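ABC transporter, substrate binding protein (Agrobacterium tumefaciens, PDB 3C9H) probably captures a solute in the periplasm and hands it to the membrane part of an ABC importer, and binds a magnesium ion. Local coordinates at residues 46-50 with 292-297; 169-175 with 226-232; 216-220 with 234-239. All blocks are in the same frame, centred on the assembly; numbering follows the deposited sequence.

Contact 1: 46-50 with 292-297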
ATOM      1  N   LEU A  46       1.814   8.018 -10.182  1.00 29.05           N
ATOM      2  CA  LEU A  46       0.545   8.253  -9.500  1.00 28.91           C
ATOM      3  C   LEU A  46       0.648   9.390  -8.464  1.00 28.69           C
ATOM      4  O   LEU A  46      -0.347  10.068  -8.138  1.00 29.18           O
ATOM      5  CB  LEU A  46       0.088   6.942  -8.844  1.00 30.00           C
ATOM      6  CG  LEU A  46      -1.361   6.471  -8.869  1.00 29.87           C
ATOM      7  CD1 LEU A  46      -2.123   6.782 -10.157  1.00 28.12           C
ATOM      8  CD2 LEU A  46      -1.359   4.968  -8.537  1.00 29.86           C
ATOM      9  N   ALA A  47       1.849   9.612  -7.937  1.00 27.36           N
ATOM     10  CA  ALA A  47       2.093  10.657  -6.956  1.00 26.77           C
ATOM     11  C   ALA A  47       2.119  12.072  -7.574  1.00 26.79           C
ATOM     12  O   ALA A  47       1.882  13.060  -6.885  1.00 25.74           O
ATOM     13  CB  ALA A  47       3.390  10.370  -6.191  1.00 25.97           C
ATOM     14  N   THR A  48       2.376  12.156  -8.877  1.00 26.60           N
ATOM     15  CA  THR A  48       2.646  13.423  -9.533  1.00 26.18           C
ATOM     16  C   THR A  48       1.531  14.451  -9.379  1.00 25.22           C
ATOM     17  O   THR A  48       1.827  15.585  -9.077  1.00 26.16           O
ATOM     18  CB  THR A  48       3.104  13.174 -11.018  1.00 27.13           C
ATOM     19  OG1 THR A  48       4.359  12.476 -10.965  1.00 28.27           O
ATOM     20  CG2 THR A  48       3.295  14.485 -11.792  1.00 28.45           C
ATOM     21  N   PRO A  49       0.251  14.063  -9.545  1.00 24.45           N
ATOM     22  CA  PRO A  49      -0.867  15.000  -9.304  1.00 24.53           C
ATOM     23  C   PRO A  49      -0.946  15.553  -7.856  1.00 24.28           C
ATOM     24  O   PRO A  49      -1.361  16.706  -7.639  1.00 23.19           O
ATOM     25  CB  PRO A  49      -2.103  14.157  -9.639  1.00 24.09           C
ATOM     26  CG  PRO A  49      -1.626  13.159 -10.634  1.00 25.03           C
ATOM     27  CD  PRO A  49      -0.247  12.777 -10.064  1.00 25.24           C
ATOM     28  N   MET A  50      -0.551  14.745  -6.883  1.00 23.33           N
ATOM     29  CA  MET A  50      -0.465  15.228  -5.495  1.00 23.40           C
ATOM     30  C   MET A  50       0.668  16.235  -5.346  1.00 23.95           C
ATOM     31  O   MET A  50       0.482  17.311  -4.739  1.00 24.71           O
ATOM     32  CB  MET A  50      -0.312  14.080  -4.502  1.00 23.19           C
ATOM     33  CG  MET A  50      -1.517  13.156  -4.418  1.00 22.69           C
ATOM     34  SD  MET A  50      -3.109  13.878  -3.908  1.00 16.36           S
ATOM     35  CE  MET A  50      -2.745  14.101  -2.167  1.00 24.35           C
ATOM     36  N   ILE A 292      -8.183  14.854  -4.961  1.00 26.97           N
ATOM     37  CA  ILE A 292      -7.256  14.418  -6.028  1.00 27.46           C
ATOM     38  C   ILE A 292      -7.038  12.915  -5.972  1.00 28.09           C
ATOM     39  O   ILE A 292      -7.146  12.232  -6.995  1.00 28.34           O
ATOM     40  CB  ILE A 292      -5.892  15.154  -5.987  1.00 27.33           C
ATOM     41  CG1 ILE A 292      -6.080  16.653  -6.272  1.00 26.79           C
ATOM     42  CG2 ILE A 292      -4.907  14.517  -6.991  1.00 26.93           C
ATOM     43  CD1 ILE A 292      -4.864  17.543  -5.854  1.00 26.58           C
ATOM     44  N   MET A 293      -6.751  12.383  -4.791  1.00 29.18           N
ATOM     45  CA  MET A 293      -6.650  10.913  -4.604  1.00 29.98           C
ATOM     46  C   MET A 293      -7.901  10.155  -5.104  1.00 30.33           C
ATOM     47  O   MET A 293      -7.834   9.259  -5.955  1.00 30.18           O
ATOM     48  CB  MET A 293      -6.537  10.578  -3.121  1.00 30.34           C
ATOM     49  CG  MET A 293      -5.185  10.670  -2.471  1.00 32.77           C
ATOM     50  SD  MET A 293      -5.424  10.410  -0.665  1.00 29.52           S
ATOM     51  CE  MET A 293      -3.912  11.157  -0.075  1.00 32.26           C
ATOM     52  N   ALA A 294      -9.047  10.529  -4.553  1.00 30.68           N
ATOM     53  CA  ALA A 294     -10.307   9.878  -4.862  1.00 31.62           C
ATOM     54  C   ALA A 294     -10.692   9.992  -6.336  1.00 32.34           C
ATOM     55  O   ALA A 294     -11.159   9.025  -6.933  1.00 31.81           O
ATOM     56  CB  ALA A 294     -11.415  10.453  -4.002  1.00 30.51           C
ATOM     57  N   ARG A 295     -10.524  11.184  -6.903  1.00 33.30           N
ATOM     58  CA  ARG A 295     -11.065  11.484  -8.227  1.00 34.57           C
ATOM     59  C   ARG A 295     -10.068  11.288  -9.343  1.00 35.01           C
ATOM     60  O   ARG A 295     -10.476  11.073 -10.498  1.00 35.25           O
ATOM     61  CB  ARG A 295     -11.599  12.908  -8.281  1.00 35.69           C
ATOM     62  CG  ARG A 295     -12.560  13.225  -7.172  1.00 38.31           C
ATOM     63  CD  ARG A 295     -14.032  13.023  -7.513  1.00 42.97           C
ATOM     64  NE  ARG A 295     -14.849  13.790  -6.563  1.00 43.54           N
ATOM     65  CZ  ARG A 295     -15.092  13.443  -5.292  1.00 46.84           C
ATOM     66  NH1 ARG A 295     -14.632  12.296  -4.782  1.00 47.86           N
ATOM     67  NH2 ARG A 295     -15.833  14.246  -4.528  1.00 48.13           N
ATOM     68  N   GLN A 296      -8.777  11.368  -9.025  1.00 34.86           N
ATOM     69  CA  GLN A 296      -7.742  11.252 -10.048  1.00 35.35           C
ATOM     70  C   GLN A 296      -6.955   9.964  -9.971  1.00 35.21           C
ATOM     71  O   GLN A 296      -6.665   9.376 -11.018  1.00 35.91           O
ATOM     72  CB  GLN A 296      -6.794  12.448 -10.028  1.00 35.58           C
ATOM     73  CG  GLN A 296      -7.450  13.709 -10.555  1.00 37.40           C
ATOM     74  CD  GLN A 296      -6.507  14.907 -10.597  1.00 37.11           C
ATOM     75  OE1 GLN A 296      -5.370  14.812 -11.059  1.00 41.27           O
ATOM     76  NE2 GLN A 296      -6.995  16.050 -10.130  1.00 39.89           N
ATOM     77  N   LEU A 297      -6.619   9.507  -8.762  1.00 34.11           N
ATOM     78  CA  LEU A 297      -5.671   8.405  -8.608  1.00 33.65           C
ATOM     79  C   LEU A 297      -6.331   7.069  -8.285  1.00 33.09           C
ATOM     80  O   LEU A 297      -5.632   6.083  -8.042  1.00 32.71           O
ATOM     81  CB  LEU A 297      -4.631   8.741  -7.513  1.00 33.68           C
ATOM     82  CG  LEU A 297      -4.041  10.158  -7.438  1.00 34.53           C
ATOM     83  CD1 LEU A 297      -2.972  10.246  -6.354  1.00 34.38           C
ATOM     84  CD2 LEU A 297      -3.496  10.582  -8.791  1.00 36.21           C
TER
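Leu297 pushes its forked end against helix 44-57 at the point where Leu46, Pro49 and Met50 come together. One branch, CD1, packs on Met50 CG, and the other, CD2, lies 3.7 Å from Pro49 CG. Between them the fork closes over the carbonyl oxygen of Leu46, whose O is 3.2 Å from Leu297 CD1. Met50 fills the inner side. Its chain folds back at chi2 and chi3 (-60° and -73°), which sets SD 3.6 Å from Ile292 CG2 and leaves the methyl CE against that of Met293, CE to CE 3.8 Å. Phe283 and Phe284 of helix 274-285 close in on this sulfur-rich interior. In the periplasmic-binding-protein fold, two helices here pack across 241 intervening residues, their local axes 10.1 Å apart at closest and their N-to-C directions 129° apart, so that an early helix meets one from late in the chain. Toward solvent the packing thins out. Pro49 CB still reaches Ile292 CG2 at 3.9 Å, but beyond it the exposed Gln296 merely lays OE1 against the proline ring, 3.6 Å from Pro49 CB, a touch without a hydrogen bond. At the other end Leu46 CD1 brushes Leu297 CB.

Contact 2: 169-175 with 226-232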
ATOM      1  N   VAL A 169      -1.701 -22.970 -15.743  1.00 43.08           N
ATOM      2  CA  VAL A 169      -1.349 -21.926 -14.760  1.00 41.38           C
ATOM      3  C   VAL A 169       0.081 -21.980 -14.260  1.00 39.65           C
ATOM      4  O   VAL A 169       0.556 -21.006 -13.688  1.00 38.84           O
ATOM      5  CB  VAL A 169      -2.235 -21.974 -13.486  1.00 41.35           C
ATOM      6  CG1 VAL A 169      -3.686 -21.799 -13.845  1.00 41.81           C
ATOM      7  CG2 VAL A 169      -1.998 -23.263 -12.705  1.00 40.74           C
ATOM      8  N   HIS A 170       0.760 -23.107 -14.451  1.00 37.86           N
ATOM      9  CA  HIS A 170       2.031 -23.330 -13.773  1.00 36.87           C
ATOM     10  C   HIS A 170       3.115 -22.311 -14.147  1.00 35.67           C
ATOM     11  O   HIS A 170       3.467 -22.169 -15.315  1.00 35.32           O
ATOM     12  CB  HIS A 170       2.559 -24.747 -13.993  1.00 37.37           C
ATOM     13  CG  HIS A 170       3.703 -25.080 -13.091  1.00 37.17           C
ATOM     14  ND1 HIS A 170       3.526 -25.672 -11.861  1.00 36.81           N
ATOM     15  CD2 HIS A 170       5.026 -24.834 -13.207  1.00 37.27           C
ATOM     16  CE1 HIS A 170       4.698 -25.793 -11.264  1.00 37.11           C
ATOM     17  NE2 HIS A 170       5.624 -25.296 -12.062  1.00 36.76           N
ATOM     18  N   GLY A 171       3.634 -21.610 -13.137  1.00 33.88           N
ATOM     19  CA  GLY A 171       4.570 -20.520 -13.348  1.00 32.34           C
ATOM     20  C   GLY A 171       3.950 -19.292 -13.991  1.00 31.00           C
ATOM     21  O   GLY A 171       4.665 -18.421 -14.452  1.00 30.56           O
ATOM     22  N   ARG A 172       2.622 -19.218 -14.028  1.00 29.57           N
ATOM     23  CA  ARG A 172       1.934 -18.080 -14.632  1.00 29.12           C
ATOM     24  C   ARG A 172       0.950 -17.444 -13.644  1.00 27.67           C
ATOM     25  O   ARG A 172      -0.042 -16.817 -14.027  1.00 26.46           O
ATOM     26  CB  ARG A 172       1.267 -18.496 -15.946  1.00 29.50           C
ATOM     27  CG  ARG A 172       2.325 -18.899 -16.972  1.00 30.90           C
ATOM     28  CD  ARG A 172       1.773 -19.319 -18.300  1.00 32.41           C
ATOM     29  NE  ARG A 172       1.074 -18.230 -18.962  1.00 34.89           N
ATOM     30  CZ  ARG A 172      -0.159 -18.308 -19.461  1.00 36.22           C
ATOM     31  NH1 ARG A 172      -0.858 -19.439 -19.429  1.00 38.33           N
ATOM     32  NH2 ARG A 172      -0.692 -17.239 -20.022  1.00 36.57           N
ATOM     33  N   ILE A 173       1.258 -17.578 -12.357  1.00 26.16           N
ATOM     34  CA  ILE A 173       0.570 -16.781 -11.333  1.00 25.82           C
ATOM     35  C   ILE A 173       1.608 -16.091 -10.488  1.00 24.37           C
ATOM     36  O   ILE A 173       2.765 -16.517 -10.423  1.00 22.66           O
ATOM     37  CB  ILE A 173      -0.384 -17.610 -10.446  1.00 25.42           C
ATOM     38  CG1 ILE A 173       0.404 -18.650  -9.647  1.00 26.36           C
ATOM     39  CG2 ILE A 173      -1.481 -18.269 -11.325  1.00 26.08           C
ATOM     40  CD1 ILE A 173      -0.390 -19.291  -8.563  1.00 25.81           C
ATOM     41  N   ALA A 174       1.192 -15.010  -9.841  1.00 24.03           N
ATOM     42  CA  ALA A 174       2.133 -14.172  -9.108  1.00 23.30           C
ATOM     43  C   ALA A 174       1.505 -13.517  -7.868  1.00 22.74           C
ATOM     44  O   ALA A 174       0.295 -13.306  -7.799  1.00 21.40           O
ATOM     45  CB  ALA A 174       2.702 -13.102 -10.024  1.00 23.25           C
ATOM     46  N   THR A 175       2.368 -13.207  -6.902  1.00 22.45           N
ATOM     47  CA  THR A 175       1.989 -12.500  -5.689  1.00 22.21           C
ATOM     48  C   THR A 175       3.201 -11.739  -5.125  1.00 22.16           C
ATOM     49  O   THR A 175       4.316 -11.786  -5.681  1.00 21.37           O
ATOM     50  CB  THR A 175       1.402 -13.466  -4.637  1.00 22.80           C
ATOM     51  OG1 THR A 175       0.750 -12.714  -3.609  1.00 23.20           O
ATOM     52  CG2 THR A 175       2.491 -14.369  -4.022  1.00 22.77           C
ATOM     53  N   GLY A 226      -0.351 -10.981 -20.485  1.00 31.73           N
ATOM     54  CA  GLY A 226      -0.651 -12.397 -20.507  1.00 30.84           C
ATOM     55  C   GLY A 226       0.471 -13.324 -20.143  1.00 30.51           C
ATOM     56  O   GLY A 226       0.257 -14.518 -20.170  1.00 29.66           O
ATOM     57  N   ARG A 227       1.651 -12.811 -19.767  1.00 29.47           N
ATOM     58  CA  ARG A 227       2.696 -13.695 -19.221  1.00 29.63           C
ATOM     59  C   ARG A 227       2.180 -14.456 -17.998  1.00 29.13           C
ATOM     60  O   ARG A 227       2.497 -15.641 -17.809  1.00 29.49           O
ATOM     61  CB  ARG A 227       3.965 -12.920 -18.851  1.00 29.72           C
ATOM     62  CG  ARG A 227       4.859 -12.574 -20.050  1.00 31.20           C
ATOM     63  CD  ARG A 227       6.021 -11.680 -19.647  1.00 30.84           C
ATOM     64  NE  ARG A 227       5.585 -10.293 -19.544  1.00 32.61           N
ATOM     65  CZ  ARG A 227       6.358  -9.275 -19.172  1.00 34.15           C
ATOM     66  NH1 ARG A 227       7.615  -9.472 -18.826  1.00 35.24           N
ATOM     67  NH2 ARG A 227       5.856  -8.046 -19.143  1.00 34.42           N
ATOM     68  N   PHE A 228       1.366 -13.755 -17.194  1.00 28.07           N
ATOM     69  CA  PHE A 228       0.691 -14.311 -16.038  1.00 27.13           C
ATOM     70  C   PHE A 228      -0.796 -14.245 -16.257  1.00 26.19           C
ATOM     71  O   PHE A 228      -1.288 -13.304 -16.849  1.00 26.44           O
ATOM     72  CB  PHE A 228       1.005 -13.474 -14.788  1.00 26.92           C
ATOM     73  CG  PHE A 228       2.450 -13.540 -14.337  1.00 26.88           C
ATOM     74  CD1 PHE A 228       3.271 -14.605 -14.655  1.00 27.17           C
ATOM     75  CD2 PHE A 228       2.956 -12.542 -13.511  1.00 28.82           C
ATOM     76  CE1 PHE A 228       4.590 -14.652 -14.211  1.00 27.83           C
ATOM     77  CE2 PHE A 228       4.276 -12.584 -13.064  1.00 27.65           C
ATOM     78  CZ  PHE A 228       5.087 -13.643 -13.419  1.00 27.42           C
ATOM     79  N   VAL A 229      -1.521 -15.231 -15.749  1.00 25.89           N
ATOM     80  CA  VAL A 229      -2.981 -15.240 -15.886  1.00 25.02           C
ATOM     81  C   VAL A 229      -3.696 -14.679 -14.642  1.00 24.44           C
ATOM     82  O   VAL A 229      -4.813 -14.195 -14.736  1.00 24.27           O
ATOM     83  CB  VAL A 229      -3.471 -16.651 -16.192  1.00 25.59           C
ATOM     84  CG1 VAL A 229      -2.818 -17.143 -17.503  1.00 24.78           C
ATOM     85  CG2 VAL A 229      -3.208 -17.610 -15.017  1.00 23.18           C
ATOM     86  N   LEU A 230      -3.043 -14.758 -13.484  1.00 23.59           N
ATOM     87  CA  LEU A 230      -3.626 -14.329 -12.208  1.00 23.14           C
ATOM     88  C   LEU A 230      -2.571 -13.690 -11.303  1.00 22.47           C
ATOM     89  O   LEU A 230      -1.427 -14.158 -11.235  1.00 21.63           O
ATOM     90  CB  LEU A 230      -4.219 -15.527 -11.443  1.00 23.20           C
ATOM     91  CG  LEU A 230      -5.585 -16.077 -11.854  1.00 24.28           C
ATOM     92  CD1 LEU A 230      -5.777 -17.466 -11.236  1.00 24.08           C
ATOM     93  CD2 LEU A 230      -6.715 -15.130 -11.457  1.00 22.84           C
ATOM     94  N   GLY A 231      -2.973 -12.644 -10.587  1.00 22.35           N
ATOM     95  CA  GLY A 231      -2.205 -12.129  -9.454  1.00 22.21           C
ATOM     96  C   GLY A 231      -3.038 -12.090  -8.180  1.00 22.18           C
ATOM     97  O   GLY A 231      -4.259 -11.857  -8.215  1.00 20.60           O
ATOM     98  N   TYR A 232      -2.370 -12.301  -7.049  1.00 22.56           N
ATOM     99  CA  TYR A 232      -3.014 -12.413  -5.753  1.00 22.66           C
ATOM    100  C   TYR A 232      -2.490 -11.322  -4.800  1.00 21.84           C
ATOM    101  O   TYR A 232      -1.284 -11.113  -4.719  1.00 20.94           O
ATOM    102  CB  TYR A 232      -2.759 -13.809  -5.150  1.00 23.86           C
ATOM    103  CG  TYR A 232      -3.297 -13.959  -3.760  1.00 24.20           C
ATOM    104  CD1 TYR A 232      -4.647 -14.178  -3.550  1.00 26.88           C
ATOM    105  CD2 TYR A 232      -2.464 -13.875  -2.646  1.00 25.90           C
ATOM    106  CE1 TYR A 232      -5.167 -14.281  -2.268  1.00 26.89           C
ATOM    107  CE2 TYR A 232      -2.977 -13.986  -1.347  1.00 25.74           C
ATOM    108  CZ  TYR A 232      -4.322 -14.184  -1.169  1.00 26.10           C
ATOM    109  OH  TYR A 232      -4.853 -14.310   0.098  1.00 27.28           O
TER
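Strands 173-176 and 230-235 run parallel, with Ile173 beside Leu230 and Ala174 beside Gly231. Leu230 O receives Ala174 N, and Ala174 O in turn receives Tyr232 N at 2.9 Å; just before the strands, Arg172 O takes Val229 N at 2.8 Å. Leading into this ladder, a type II turn from Val169 to Arg172 places Gly171 at positive phi. The pairing belongs to the sheet of one lobe of the periplasmic-binding-protein fold, where 173-176 also pairs with strand 211-213 on its other side. Side chains add to the backbone bonds along the whole length. The Arg172 chain bends at chi3 (63°), turning its guanidinium back on the loop before strand 230-235: NH2 points almost straight at Gly226 O (2.9 Å), which lies in the guanidinium plane, while NE makes a longer bond to Arg227 O (3.2 Å) from above that carbonyl's plane. Val229 CG1 sits over one guanidinium face, 3.3 Å from Arg172 NH2, and Glu168 O holds NH1, so the group is fixed in rotation. Ala174 CB meets the Phe228 ring obliquely, 3.5 Å from Phe228 CE2. At the far end, Thr175 OG1 donates to Tyr232 O (2.8 Å) and lies at the tyrosine ring's edge; Asp191 and Arg155 bind that ring's hydroxyl.

Contact 3: 216-220 with 234-239. With CIT (citric acid), chain D.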
ATOM      1  N   SER A 216       3.545  -4.314  -6.938  1.00 22.15           N
ATOM      2  CA  SER A 216       2.324  -4.581  -7.680  1.00 20.96           C
ATOM      3  C   SER A 216       2.550  -4.279  -9.134  1.00 21.31           C
ATOM      4  O   SER A 216       2.082  -5.029  -9.995  1.00 20.48           O
ATOM      5  CB  SER A 216       1.139  -3.755  -7.166  1.00 20.53           C
ATOM      6  OG  SER A 216       0.517  -4.364  -6.052  1.00 20.33           O
ATOM      7  N   SER A 217       3.288  -3.204  -9.423  1.00 21.39           N
ATOM      8  CA  SER A 217       3.503  -2.796 -10.818  1.00 22.73           C
ATOM      9  C   SER A 217       4.180  -3.895 -11.649  1.00 22.33           C
ATOM     10  O   SER A 217       3.799  -4.101 -12.802  1.00 22.41           O
ATOM     11  CB  SER A 217       4.300  -1.504 -10.911  1.00 23.52           C
ATOM     12  OG  SER A 217       5.536  -1.683 -10.258  1.00 27.96           O
ATOM     13  N   ALA A 218       5.167  -4.597 -11.080  1.00 22.71           N
ATOM     14  CA  ALA A 218       5.837  -5.711 -11.784  1.00 22.80           C
ATOM     15  C   ALA A 218       4.835  -6.821 -12.147  1.00 23.24           C
ATOM     16  O   ALA A 218       4.880  -7.422 -13.222  1.00 22.21           O
ATOM     17  CB  ALA A 218       7.000  -6.301 -10.944  1.00 22.31           C
ATOM     18  N   ILE A 219       3.940  -7.108 -11.224  1.00 22.84           N
ATOM     19  CA  ILE A 219       2.945  -8.149 -11.448  1.00 22.43           C
ATOM     20  C   ILE A 219       1.929  -7.649 -12.478  1.00 22.81           C
ATOM     21  O   ILE A 219       1.627  -8.341 -13.428  1.00 22.59           O
ATOM     22  CB  ILE A 219       2.271  -8.568 -10.145  1.00 22.76           C
ATOM     23  CG1 ILE A 219       3.287  -9.244  -9.206  1.00 22.61           C
ATOM     24  CG2 ILE A 219       1.057  -9.480 -10.454  1.00 21.69           C
ATOM     25  CD1 ILE A 219       2.773  -9.440  -7.755  1.00 22.21           C
ATOM     26  N   LEU A 220       1.478  -6.411 -12.330  1.00 23.12           N
ATOM     27  CA  LEU A 220       0.521  -5.843 -13.264  1.00 23.85           C
ATOM     28  C   LEU A 220       1.033  -5.841 -14.696  1.00 25.19           C
ATOM     29  O   LEU A 220       0.293  -6.244 -15.605  1.00 26.14           O
ATOM     30  CB  LEU A 220       0.066  -4.455 -12.804  1.00 23.74           C
ATOM     31  CG  LEU A 220      -0.915  -4.503 -11.625  1.00 20.73           C
ATOM     32  CD1 LEU A 220      -0.976  -3.156 -10.947  1.00 21.10           C
ATOM     33  CD2 LEU A 220      -2.321  -4.967 -12.067  1.00 18.87           C
ATOM     34  N   ILE A 234      -2.930  -7.963  -4.875  1.00 20.58           N
ATOM     35  CA  ILE A 234      -2.398  -6.844  -5.617  1.00 20.74           C
ATOM     36  C   ILE A 234      -3.131  -5.592  -5.141  1.00 20.90           C
ATOM     37  O   ILE A 234      -4.301  -5.667  -4.781  1.00 19.82           O
ATOM     38  CB  ILE A 234      -2.577  -7.067  -7.162  1.00 21.61           C
ATOM     39  CG1 ILE A 234      -1.952  -8.419  -7.545  1.00 22.13           C
ATOM     40  CG2 ILE A 234      -1.959  -5.905  -7.979  1.00 20.67           C
ATOM     41  CD1 ILE A 234      -0.496  -8.591  -7.093  1.00 23.36           C
ATOM     42  N   LEU A 235      -2.440  -4.448  -5.149  1.00 21.20           N
ATOM     43  CA  LEU A 235      -3.063  -3.188  -4.800  1.00 21.49           C
ATOM     44  C   LEU A 235      -4.168  -2.819  -5.801  1.00 21.55           C
ATOM     45  O   LEU A 235      -3.915  -2.642  -6.986  1.00 21.27           O
ATOM     46  CB  LEU A 235      -2.015  -2.078  -4.656  1.00 21.79           C
ATOM     47  CG  LEU A 235      -1.039  -2.174  -3.461  1.00 22.82           C
ATOM     48  CD1 LEU A 235      -0.064  -0.992  -3.490  1.00 24.26           C
ATOM     49  CD2 LEU A 235      -1.782  -2.260  -2.097  1.00 23.72           C
ATOM     50  N   GLY A 236      -5.392  -2.685  -5.303  1.00 21.17           N
ATOM     51  CA  GLY A 236      -6.553  -2.422  -6.156  1.00 21.18           C
ATOM     52  C   GLY A 236      -6.481  -1.075  -6.842  1.00 21.65           C
ATOM     53  O   GLY A 236      -6.941  -0.922  -7.950  1.00 21.68           O
ATOM     54  N   SER A 237      -5.900  -0.089  -6.161  1.00 21.58           N
ATOM     55  CA  SER A 237      -5.749   1.256  -6.714  1.00 21.59           C
ATOM     56  C   SER A 237      -4.851   1.227  -7.947  1.00 21.65           C
ATOM     57  O   SER A 237      -5.178   1.773  -8.973  1.00 22.70           O
ATOM     58  CB  SER A 237      -5.160   2.174  -5.639  1.00 21.45           C
ATOM     59  OG  SER A 237      -4.086   1.523  -4.966  1.00 22.50           O
ATOM     60  N   TYR A 238      -3.711   0.557  -7.838  1.00 22.10           N
ATOM     61  CA  TYR A 238      -2.776   0.408  -8.936  1.00 21.59           C
ATOM     62  C   TYR A 238      -3.409  -0.428 -10.036  1.00 22.09           C
ATOM     63  O   TYR A 238      -3.214  -0.134 -11.218  1.00 21.68           O
ATOM     64  CB  TYR A 238      -1.514  -0.283  -8.452  1.00 21.74           C
ATOM     65  CG  TYR A 238      -0.613   0.534  -7.518  1.00 20.73           C
ATOM     66  CD1 TYR A 238      -1.012   1.760  -6.975  1.00 22.98           C
ATOM     67  CD2 TYR A 238       0.632   0.059  -7.180  1.00 19.66           C
ATOM     68  CE1 TYR A 238      -0.174   2.474  -6.102  1.00 22.38           C
ATOM     69  CE2 TYR A 238       1.467   0.760  -6.342  1.00 20.39           C
ATOM     70  CZ  TYR A 238       1.062   1.978  -5.805  1.00 20.69           C
ATOM     71  OH  TYR A 238       1.902   2.659  -4.953  1.00 21.14           O
ATOM     72  N   ALA A 239      -4.166  -1.460  -9.653  1.00 21.49           N
ATOM     73  CA  ALA A 239      -4.800  -2.319 -10.632  1.00 22.22           C
ATOM     74  C   ALA A 239      -5.808  -1.500 -11.447  1.00 22.57           C
ATOM     75  O   ALA A 239      -5.831  -1.605 -12.657  1.00 22.25           O
ATOM     76  CB  ALA A 239      -5.457  -3.508  -9.953  1.00 21.62           C
TER
HETATM   77  C1  CIT D 402       3.211   0.502  -2.567  1.00 17.93           C
HETATM   78  O1  CIT D 402       2.752   1.283  -1.686  1.00 17.54           O
HETATM   79  O2  CIT D 402       3.153   0.812  -3.775  1.00 17.63           O
HETATM   80  C2  CIT D 402       3.795  -0.831  -2.182  1.00 17.50           C
HETATM   81  C3  CIT D 402       5.009  -1.249  -3.033  1.00 17.42           C
HETATM   82  O7  CIT D 402       5.966  -0.149  -3.108  1.00 19.10           O
HETATM   83  C4  CIT D 402       5.718  -2.450  -2.417  1.00 18.12           C
HETATM   84  C5  CIT D 402       6.328  -2.153  -1.084  1.00 17.92           C
HETATM   85  O3  CIT D 402       6.178  -2.947  -0.101  1.00 16.88           O
HETATM   86  O4  CIT D 402       7.029  -1.132  -1.021  1.00 16.89           O
HETATM   87  C6  CIT D 402       4.606  -1.632  -4.467  1.00 19.20           C
HETATM   88  O5  CIT D 402       5.062  -1.031  -5.477  1.00 17.96           O
HETATM   89  O6  CIT D 402       3.796  -2.545  -4.670  1.00 19.63           O
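Ser216 and Leu235 share the hydrogen bond between 216-220 and 234-239: Leu235 N donates to Ser216 OG over 3.1 Å, nearly straight at 175°. With chi1 at -84°, the hydroxyl stands beside the serine's own backbone N and faces the strand; it is also hydrogen-bonded to Tyr176 OH, its stronger partner. Two further hydrogen bonds run to a citrate, probably carried over from crystallisation. Ser216 N, at the first turn of its helix, donates to citrate O6 at 2.9 Å, an arrangement in which the helix dipole would favour the carboxylate. Tyr238 OH donates to citrate O2 at 2.5 Å and is hydrogen-bonded to Asp43 N; Asp43 and Ser41 bind the magnesium ion. A helix start and a tyrosine hydroxyl turned to one anion are consistent with the ligand cleft between the lobes of a periplasmic binding protein, and Arg263, Ser94 and Thr70 add to the grip. Apolar packing makes up the rest. Ile219 CD1 presses on Ile234 CD1 at 3.4 Å, tighter than usual for two methyls. Leu220 passes Ile234 in the opposite direction, CG to CG2 4.0 Å, and sets CD1 3.8 Å from Tyr238 CB. Leu235 CD1 covers part of one face of the Tyr238 ring.

How the contacts relate
Contact 3 stands between the other two, its centre 16 Å from that of contact 1 and 13 Å from that of contact 2, whereas the centres of contacts 1 and 2 are about 28 Å apart and their nearest atoms about 17 Å. It meets contact 1 through Leu46 and Tyr238, and contact 2 where Ile219 lies on Ala174 and Thr175. Contacts 2 and 3 both use strand 230-235, and their segments alternate along the chain; contact 1, spanning 46-50 to 292-297, encloses both. Parallel strand pairing, the packing beside the citrate site and a helix pair joining early and late chain thus form one continuous series, with the magnesium site near contacts 1 and 3 and remote from contact 2.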